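Local structure of thioredoxin-like protein (Bacteroides caccae ATCC 43185, 4YOD) at residues L142-K147 against L251-A256; K102-P107 against E114-P119; N230-P233 against I237-Y240. The protein is of unproven function but probably acts as a thiol-disulfide oxidoreductase of the thioredoxin-fold class. One frame throughout, in Å; residues are numbered along the deposited sequence.

Contact 1 (L142-K147 against L251-A256)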
loop_
_atom_site.group_PDB
_atom_site.type_symbol
_atom_site.label_atom_id
_atom_site.label_comp_id
_atom_site.label_asym_id
_atom_site.label_seq_id
_atom_site.Cartn_x
_atom_site.Cartn_y
_atom_site.Cartn_z
ATOM N N LEU A 142 5.304 6.261 9.229
ATOM C CA LEU A 142 4.812 5.181 10.108
ATOM C C LEU A 142 3.469 5.579 10.743
ATOM O O LEU A 142 2.533 4.772 10.711
ATOM C CB LEU A 142 5.863 4.797 11.170
ATOM C CG LEU A 142 5.551 3.573 12.082
ATOM C CD1 LEU A 142 5.209 2.300 11.264
ATOM C CD2 LEU A 142 6.690 3.314 13.041
ATOM N N GLU A 143 3.342 6.841 11.201
ATOM C CA GLU A 143 2.079 7.361 11.756
ATOM C C GLU A 143 0.964 7.354 10.697
ATOM O O GLU A 143 -0.165 6.932 10.970
ATOM C CB GLU A 143 2.271 8.796 12.274
ATOM C CG GLU A 143 2.753 8.878 13.701
ATOM C CD GLU A 143 2.153 10.077 14.414
ATOM O OE1 GLU A 143 0.959 10.010 14.792
ATOM O OE2 GLU A 143 2.856 11.105 14.541
ATOM N N LEU A 144 1.280 7.840 9.489
ATOM C CA LEU A 144 0.311 7.887 8.398
ATOM C C LEU A 144 -0.073 6.456 7.918
ATOM O O LEU A 144 -1.246 6.233 7.624
ATOM C CB LEU A 144 0.845 8.740 7.242
ATOM C CG LEU A 144 -0.015 8.837 5.976
ATOM C CD1 LEU A 144 -1.434 9.428 6.284
ATOM C CD2 LEU A 144 0.704 9.661 4.921
ATOM N N ALA A 145 0.883 5.494 7.905
ATOM C CA ALA A 145 0.626 4.104 7.489
ATOM C C ALA A 145 -0.337 3.362 8.461
ATOM O O ALA A 145 -0.984 2.403 8.059
ATOM C CB ALA A 145 1.931 3.347 7.355
ATOM N N GLN A 146 -0.478 3.856 9.703
ATOM C CA GLN A 146 -1.413 3.322 10.688
ATOM C C GLN A 146 -2.837 3.722 10.356
ATOM O O GLN A 146 -3.786 3.028 10.738
ATOM C CB GLN A 146 -1.074 3.831 12.116
ATOM C CG GLN A 146 0.287 3.424 12.675
ATOM C CD GLN A 146 0.681 1.977 12.515
ATOM O OE1 GLN A 146 -0.124 1.038 12.619
ATOM N NE2 GLN A 146 1.961 1.771 12.329
ATOM N N LYS A 147 -3.001 4.884 9.701
ATOM C CA LYS A 147 -4.326 5.386 9.325
ATOM C C LYS A 147 -4.887 4.548 8.194
ATOM O O LYS A 147 -4.213 4.382 7.178
ATOM C CB LYS A 147 -4.229 6.856 8.896
ATOM C CG LYS A 147 -3.692 7.783 9.995
ATOM C CD LYS A 147 -3.901 9.229 9.631
ATOM C CE LYS A 147 -3.168 10.144 10.594
ATOM N NZ LYS A 147 -3.310 11.568 10.189
ATOM N N LEU A 251 -5.965 12.695 6.792
ATOM C CA LEU A 251 -6.844 11.602 7.250
ATOM C C LEU A 251 -6.624 10.372 6.398
ATOM O O LEU A 251 -6.807 9.243 6.863
ATOM C CB LEU A 251 -8.335 12.012 7.179
ATOM C CG LEU A 251 -8.769 13.256 7.990
ATOM C CD1 LEU A 251 -10.283 13.468 7.894
ATOM C CD2 LEU A 251 -8.294 13.180 9.448
ATOM N N TYR A 252 -6.308 10.605 5.114
ATOM C CA TYR A 252 -5.989 9.568 4.148
ATOM C C TYR A 252 -4.674 9.921 3.470
ATOM O O TYR A 252 -4.410 11.109 3.241
ATOM C CB TYR A 252 -7.117 9.397 3.106
ATOM C CG TYR A 252 -8.323 8.675 3.663
ATOM C CD1 TYR A 252 -9.236 9.334 4.494
ATOM C CD2 TYR A 252 -8.504 7.312 3.446
ATOM C CE1 TYR A 252 -10.324 8.661 5.048
ATOM C CE2 TYR A 252 -9.598 6.630 3.993
ATOM C CZ TYR A 252 -10.486 7.304 4.817
ATOM O OH TYR A 252 -11.540 6.635 5.385
ATOM N N ASP A 253 -3.880 8.897 3.117
ATOM C CA ASP A 253 -2.612 9.075 2.399
ATOM C C ASP A 253 -2.957 9.346 0.941
ATOM O O ASP A 253 -3.558 8.505 0.271
ATOM C CB ASP A 253 -1.677 7.847 2.559
ATOM C CG ASP A 253 -0.306 7.965 1.885
ATOM O OD1 ASP A 253 -0.075 8.972 1.151
ATOM O OD2 ASP A 253 0.537 7.073 2.104
ATOM N N LEU A 254 -2.652 10.541 0.481
ATOM C CA LEU A 254 -3.008 10.932 -0.884
ATOM C C LEU A 254 -1.819 10.927 -1.874
ATOM O O LEU A 254 -1.917 11.577 -2.913
ATOM C CB LEU A 254 -3.627 12.343 -0.852
ATOM C CG LEU A 254 -4.853 12.575 0.046
ATOM C CD1 LEU A 254 -5.244 14.057 0.048
ATOM C CD2 LEU A 254 -6.028 11.712 -0.371
ATOM N N LYS A 255 -0.722 10.200 -1.576
ATOM C CA LYS A 255 0.484 10.192 -2.443
ATOM C C LYS A 255 0.197 9.557 -3.830
ATOM O O LYS A 255 0.939 9.793 -4.792
ATOM C CB LYS A 255 1.664 9.487 -1.753
ATOM C CG LYS A 255 1.497 7.977 -1.558
ATOM C CD LYS A 255 2.665 7.386 -0.775
ATOM C CE LYS A 255 2.626 5.881 -0.699
ATOM N NZ LYS A 255 1.461 5.389 0.073
ATOM N N ALA A 256 -0.876 8.767 -3.910
ATOM C CA ALA A 256 -1.343 8.111 -5.128
ATOM C C ALA A 256 -2.814 8.415 -5.355
ATOM O O ALA A 256 -3.660 7.993 -4.566
ATOM C CB ALA A 256 -1.133 6.601 -5.032
#
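Leu144, near the C-terminal end of helix 132-146, meets Asp253 of the loop that follows helix 245-249, and the two side chains cross at about a right angle. The CB of Leu144 points toward the loop, and its first torsion (chi1 177°) sets CG opposite the backbone N and carries the isobutyl group outward. CG comes to 3.9 Å from Asp253 CB. At the branch the methyls divide the work: CD1 lies against the backbone, 4.0 Å from Asp253 N, while CD2 covers one face of the carboxylate, 3.6 Å from Asp253 CG.

That carboxylate is already engaged within its own loop. Its OD1 accepts from the backbone N of Lys255 at 3.1 Å, closing an Asx turn, and its OD2 forms a salt bridge with Lys255 NZ at 2.8 Å. Both donors come from the face opposite the leucine, the ammonium further out of the plane than the amide. Just beyond the end of the helix, the extended chain of Lys147 runs past Leu251, with Lys147 CD 4.0 Å from Leu251 O, and its ammonium reaches Gln250 O.

The contact thus joins the helical N-terminal part to the thioredoxin-like part by leucine methyls on an aspartate and a lysine chain along the loop backbone. Because Lys255 engages both carboxylate oxygens, Asp253 can offer its other face to a leucine methyl, its charge probably partly compensated.

Contact 2 (K102-P107 against E114-P119)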
loop_
_atom_site.group_PDB
_atom_site.type_symbol
_atom_site.label_atom_id
_atom_site.label_comp_id
_atom_site.label_asym_id
_atom_site.label_seq_id
_atom_site.Cartn_x
_atom_site.Cartn_y
_atom_site.Cartn_z
ATOM N N LYS A 102 11.842 2.739 -2.662
ATOM C CA LYS A 102 11.699 2.594 -4.115
ATOM C C LYS A 102 10.761 1.444 -4.530
ATOM O O LYS A 102 9.961 1.627 -5.444
ATOM C CB LYS A 102 13.085 2.380 -4.767
ATOM C CG LYS A 102 13.076 2.332 -6.287
ATOM C CD LYS A 102 14.489 2.253 -6.834
ATOM C CE LYS A 102 14.512 2.104 -8.340
ATOM N NZ LYS A 102 15.910 2.077 -8.858
ATOM N N TYR A 103 10.848 0.280 -3.876
ATOM C CA TYR A 103 10.038 -0.858 -4.307
ATOM C C TYR A 103 8.776 -1.105 -3.479
ATOM O O TYR A 103 7.782 -1.555 -4.043
ATOM C CB TYR A 103 10.902 -2.127 -4.334
ATOM C CG TYR A 103 11.880 -2.080 -5.484
ATOM C CD1 TYR A 103 11.467 -2.356 -6.786
ATOM C CD2 TYR A 103 13.202 -1.676 -5.288
ATOM C CE1 TYR A 103 12.344 -2.245 -7.863
ATOM C CE2 TYR A 103 14.096 -1.590 -6.358
ATOM C CZ TYR A 103 13.653 -1.852 -7.644
ATOM O OH TYR A 103 14.501 -1.760 -8.713
ATOM N N LEU A 104 8.809 -0.854 -2.166
ATOM C CA LEU A 104 7.664 -1.179 -1.318
ATOM C C LEU A 104 6.786 0.007 -0.980
ATOM O O LEU A 104 5.650 -0.226 -0.556
ATOM C CB LEU A 104 8.117 -1.865 -0.004
ATOM C CG LEU A 104 9.011 -3.093 -0.119
ATOM C CD1 LEU A 104 9.669 -3.406 1.229
ATOM C CD2 LEU A 104 8.249 -4.293 -0.685
ATOM N N TYR A 105 7.256 1.248 -1.156
ATOM C CA TYR A 105 6.439 2.433 -0.804
ATOM C C TYR A 105 5.964 3.239 -2.012
ATOM O O TYR A 105 4.800 3.655 -2.034
ATOM C CB TYR A 105 7.211 3.386 0.150
ATOM C CG TYR A 105 6.349 4.433 0.836
ATOM C CD1 TYR A 105 5.350 4.065 1.739
ATOM C CD2 TYR A 105 6.562 5.791 0.623
ATOM C CE1 TYR A 105 4.620 5.021 2.446
ATOM C CE2 TYR A 105 5.787 6.759 1.274
ATOM C CZ TYR A 105 4.834 6.368 2.205
ATOM O OH TYR A 105 4.085 7.304 2.891
ATOM N N ASP A 106 6.886 3.552 -2.950
ATOM C CA ASP A 106 6.626 4.353 -4.151
ATOM C C ASP A 106 5.322 3.896 -4.851
ATOM O O ASP A 106 5.191 2.707 -5.161
ATOM C CB ASP A 106 7.826 4.265 -5.129
ATOM C CG ASP A 106 7.860 5.298 -6.252
ATOM O OD1 ASP A 106 6.782 5.650 -6.777
ATOM O OD2 ASP A 106 8.971 5.685 -6.665
ATOM N N PRO A 107 4.347 4.825 -5.070
ATOM C CA PRO A 107 3.075 4.434 -5.721
ATOM C C PRO A 107 3.246 3.906 -7.143
ATOM O O PRO A 107 2.389 3.159 -7.636
ATOM C CB PRO A 107 2.269 5.735 -5.747
ATOM C CG PRO A 107 2.907 6.616 -4.740
ATOM C CD PRO A 107 4.355 6.262 -4.730
ATOM N N GLU A 114 2.497 -1.961 1.690
ATOM C CA GLU A 114 2.627 -1.218 2.931
ATOM C C GLU A 114 2.866 -2.135 4.121
ATOM O O GLU A 114 3.573 -1.732 5.042
ATOM C CB GLU A 114 1.401 -0.365 3.146
ATOM C CG GLU A 114 1.500 0.562 4.326
ATOM C CD GLU A 114 0.232 1.363 4.507
ATOM O OE1 GLU A 114 0.084 2.369 3.777
ATOM O OE2 GLU A 114 -0.614 0.980 5.355
ATOM N N GLU A 115 2.324 -3.356 4.099
ATOM C CA GLU A 115 2.570 -4.311 5.185
ATOM C C GLU A 115 4.054 -4.786 5.191
ATOM O O GLU A 115 4.550 -5.191 6.236
ATOM C CB GLU A 115 1.606 -5.496 5.128
ATOM C CG GLU A 115 0.189 -5.164 5.619
ATOM C CD GLU A 115 0.048 -4.573 7.012
ATOM O OE1 GLU A 115 0.633 -5.133 7.968
ATOM O OE2 GLU A 115 -0.682 -3.565 7.152
ATOM N N PHE A 116 4.771 -4.687 4.055
ATOM C CA PHE A 116 6.195 -5.023 4.070
ATOM C C PHE A 116 7.021 -3.777 4.407
ATOM O O PHE A 116 8.104 -3.890 4.967
ATOM C CB PHE A 116 6.645 -5.619 2.722
ATOM C CG PHE A 116 6.103 -6.964 2.274
ATOM C CD1 PHE A 116 5.425 -7.798 3.160
ATOM C CD2 PHE A 116 6.331 -7.425 0.980
ATOM C CE1 PHE A 116 4.939 -9.043 2.740
ATOM C CE2 PHE A 116 5.846 -8.674 0.566
ATOM C CZ PHE A 116 5.145 -9.462 1.446
ATOM N N TYR A 117 6.523 -2.576 4.061
ATOM C CA TYR A 117 7.254 -1.347 4.333
ATOM C C TYR A 117 7.175 -0.920 5.819
ATOM O O TYR A 117 8.155 -0.369 6.331
ATOM C CB TYR A 117 6.770 -0.220 3.410
ATOM C CG TYR A 117 7.678 0.985 3.431
ATOM C CD1 TYR A 117 9.035 0.871 3.117
ATOM C CD2 TYR A 117 7.187 2.241 3.753
ATOM C CE1 TYR A 117 9.880 1.976 3.165
ATOM C CE2 TYR A 117 8.008 3.365 3.724
ATOM C CZ TYR A 117 9.353 3.230 3.429
ATOM O OH TYR A 117 10.149 4.349 3.510
ATOM N N ILE A 118 6.035 -1.170 6.513
ATOM C CA ILE A 118 5.864 -0.821 7.944
ATOM C C ILE A 118 7.032 -1.395 8.823
ATOM O O ILE A 118 7.642 -0.564 9.506
ATOM C CB ILE A 118 4.461 -1.205 8.460
ATOM C CG1 ILE A 118 3.419 -0.159 7.941
ATOM C CG2 ILE A 118 4.409 -1.324 9.999
ATOM C CD1 ILE A 118 1.941 -0.652 7.956
ATOM N N PRO A 119 7.448 -2.711 8.778
ATOM C CA PRO A 119 8.628 -3.131 9.579
ATOM C C PRO A 119 9.927 -2.388 9.194
ATOM O O PRO A 119 10.761 -2.179 10.071
ATOM C CB PRO A 119 8.748 -4.641 9.313
ATOM C CG PRO A 119 7.929 -4.910 8.107
ATOM C CD PRO A 119 6.841 -3.865 8.082
#
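Tyr105 and Tyr117 bring their rings together at an oblique tilt, the planes 33° apart and the centroids separated by 4.8 Å. The closest atoms are Tyr105 CD1 and Tyr117 CD2, 3.3 Å apart. Tyr105 also sets its CB over a face of the Tyr117 ring, 3.8 Å from the centroid, in a CH-pi contact nearly along the ring normal. Beside this pair, Leu104 CB meets Tyr117 CB at 4.0 Å. Further out on the leucine, CD1 and CD2 straddle Phe116 CB, each at 4.0 Å, and CD2 comes up to the edge of the phenylalanine ring near its plane.

These side chains pack the end of helix 90-105 against the first turns of helix 114-125. The two are successive helices joined by a short connection, consistent with the pairing of neighbouring helices in the TPR clan, to which this DUF5106 region is assigned. A backbone hydrogen bond joins Leu104 to Asn113. The Tyr105 ring also receives Lys255 in a cation-pi contact. An alanine in place of Tyr105 would keep the CB but is likely to open a gap beside the Tyr117 ring and deprive Lys255 of that partner.

Outside the pair, Tyr117 OH is hydrogen-bonded to Arg141 of helix 132-146, which probably holds the far end of that ring. Phe116 has CG beside its own backbone N (chi1 -66°), and the far end of its ring leads away from segment 102-107, toward Leu72, Ala75 and Ile79 of helix 72-85, while Leu104 also touches Cys64 of helix 53-66.

Contact 3 (N230-P233 against I237-Y240)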
loop_
_atom_site.group_PDB
_atom_site.type_symbol
_atom_site.label_atom_id
_atom_site.label_comp_id
_atom_site.label_asym_id
_atom_site.label_seq_id
_atom_site.Cartn_x
_atom_site.Cartn_y
_atom_site.Cartn_z
ATOM N N ASN A 230 -20.020 14.264 -14.886
ATOM C CA ASN A 230 -20.794 13.455 -15.841
ATOM C C ASN A 230 -20.123 12.085 -16.112
ATOM O O ASN A 230 -20.820 11.131 -16.465
ATOM C CB ASN A 230 -21.008 14.218 -17.163
ATOM C CG ASN A 230 -19.733 14.542 -17.908
ATOM O OD1 ASN A 230 -19.002 15.477 -17.567
ATOM N ND2 ASN A 230 -19.426 13.758 -18.931
ATOM N N GLU A 231 -18.783 11.998 -15.936
ATOM C CA GLU A 231 -17.986 10.776 -16.122
ATOM C C GLU A 231 -18.320 9.686 -15.082
ATOM O O GLU A 231 -18.237 8.496 -15.398
ATOM C CB GLU A 231 -16.485 11.093 -16.063
ATOM C CG GLU A 231 -15.915 11.577 -17.388
ATOM C CD GLU A 231 -14.399 11.635 -17.477
ATOM O OE1 GLU A 231 -13.726 10.738 -16.917
ATOM O OE2 GLU A 231 -13.885 12.558 -18.151
ATOM N N PHE A 232 -18.680 10.091 -13.850
ATOM C CA PHE A 232 -19.033 9.167 -12.768
ATOM C C PHE A 232 -20.456 8.651 -12.931
ATOM O O PHE A 232 -21.355 9.464 -13.154
ATOM C CB PHE A 232 -18.899 9.847 -11.392
ATOM C CG PHE A 232 -17.484 10.177 -10.990
ATOM C CD1 PHE A 232 -16.710 9.256 -10.295
ATOM C CD2 PHE A 232 -16.918 11.403 -11.320
ATOM C CE1 PHE A 232 -15.394 9.555 -9.937
ATOM C CE2 PHE A 232 -15.605 11.705 -10.949
ATOM C CZ PHE A 232 -14.851 10.778 -10.265
ATOM N N PRO A 233 -20.707 7.327 -12.778
ATOM C CA PRO A 233 -22.092 6.825 -12.885
ATOM C C PRO A 233 -22.993 7.417 -11.801
ATOM O O PRO A 233 -22.526 7.669 -10.690
ATOM C CB PRO A 233 -21.932 5.310 -12.695
ATOM C CG PRO A 233 -20.506 5.030 -13.029
ATOM C CD PRO A 233 -19.763 6.224 -12.527
ATOM N N ILE A 237 -22.206 7.412 -5.220
ATOM C CA ILE A 237 -22.319 8.618 -4.412
ATOM C C ILE A 237 -21.050 9.400 -4.737
ATOM O O ILE A 237 -19.954 8.916 -4.476
ATOM C CB ILE A 237 -22.527 8.293 -2.908
ATOM C CG1 ILE A 237 -23.774 7.388 -2.728
ATOM C CG2 ILE A 237 -22.618 9.578 -2.061
ATOM C CD1 ILE A 237 -24.032 6.889 -1.341
ATOM N N ASN A 238 -21.193 10.548 -5.413
ATOM C CA ASN A 238 -20.050 11.340 -5.870
ATOM C C ASN A 238 -19.948 12.651 -5.109
ATOM O O ASN A 238 -20.768 13.556 -5.307
ATOM C CB ASN A 238 -20.167 11.577 -7.381
ATOM C CG ASN A 238 -20.260 10.283 -8.157
ATOM O OD1 ASN A 238 -19.385 9.417 -8.069
ATOM N ND2 ASN A 238 -21.354 10.090 -8.885
ATOM N N GLY A 239 -18.954 12.733 -4.233
ATOM C CA GLY A 239 -18.759 13.897 -3.377
ATOM C C GLY A 239 -17.401 14.565 -3.391
ATOM O O GLY A 239 -16.448 14.080 -4.008
ATOM N N TYR A 240 -17.324 15.716 -2.703
ATOM C CA TYR A 240 -16.083 16.461 -2.554
ATOM C C TYR A 240 -15.904 16.822 -1.088
ATOM O O TYR A 240 -16.852 16.730 -0.310
ATOM C CB TYR A 240 -16.031 17.698 -3.480
ATOM C CG TYR A 240 -17.042 18.785 -3.179
ATOM C CD1 TYR A 240 -18.287 18.799 -3.803
ATOM C CD2 TYR A 240 -16.728 19.841 -2.328
ATOM C CE1 TYR A 240 -19.215 19.813 -3.551
ATOM C CE2 TYR A 240 -17.647 20.860 -2.064
ATOM C CZ TYR A 240 -18.888 20.844 -2.681
ATOM O OH TYR A 240 -19.794 21.848 -2.426
#
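Phe232 and Asn238 are the closest pair of backbone positions between the irregular segment 230-233 and the strand 237-240, with Phe232 CA 7.3 Å from Asn238 CA. At that separation the two segments are bridged by a side chain. Asn238 ND2 donates to Pro233 O at 3.2 Å, with an N-H...O angle of 158°. The acceptor lies almost in the plane of the Asn238 amide, whereas the donor stands above the carbonyl plane of Pro233.

The same amide packs on Phe232. Its OD1 comes to 3.4 Å from Phe232 CB and 3.5 Å from Phe232 CD1, and its ND2 is 3.5 Å from Phe232 CB. Ring and amide planes are inclined at 48°, and OD1 approaches the ring obliquely.

Strand 237-240 is an outermost strand of the five in the mixed sheet of the thioredoxin fold, with Tyr240 bonded through its backbone to Thr160, and runs parallel to strand 211-217. Helix 222-228 and the loop containing 230-233 connect these two parallel strands, in a beta-alpha-beta crossover, and the asparagine ties the end of that connection to the strand it leads into.

Asn238 has its CG beside the backbone N (chi1 -57°), with the amide directed at the loop. OD1 accepts a hydrogen bond from Ser215 OG of the adjoining strand, so both ends of the amide are held and its rotation is probably fixed. Phe232 is buried against the same Ser215 and Ile193 of helix 187-197, near but not touching the CxxC-type pair Cys186 and Cys189, while Pro233 touches Lys197 of that helix.

In the fold
Contact 2 comes first along the chain and lies wholly in the helical region; contact 1 then spans from that region to the thioredoxin-like one, and contact 3 is nested inside the loop that contact 1 closes. The centres of contacts 1 and 2 are about 12 Å apart and the two touch, with Lys255 and Ala256 packing on Tyr105 and Pro107; helices 114-125 and 132-146, which they use, are consecutive. Contact 3 stands at the far edge of the five-stranded sheet, its centre about 24 Å from that of contact 1 and about 30 Å from that of contact 2. Contact 1 is therefore the junction between the regions, contact 2 packs the helical side directly behind it, and contact 3 belongs to the thioredoxin-like part alone.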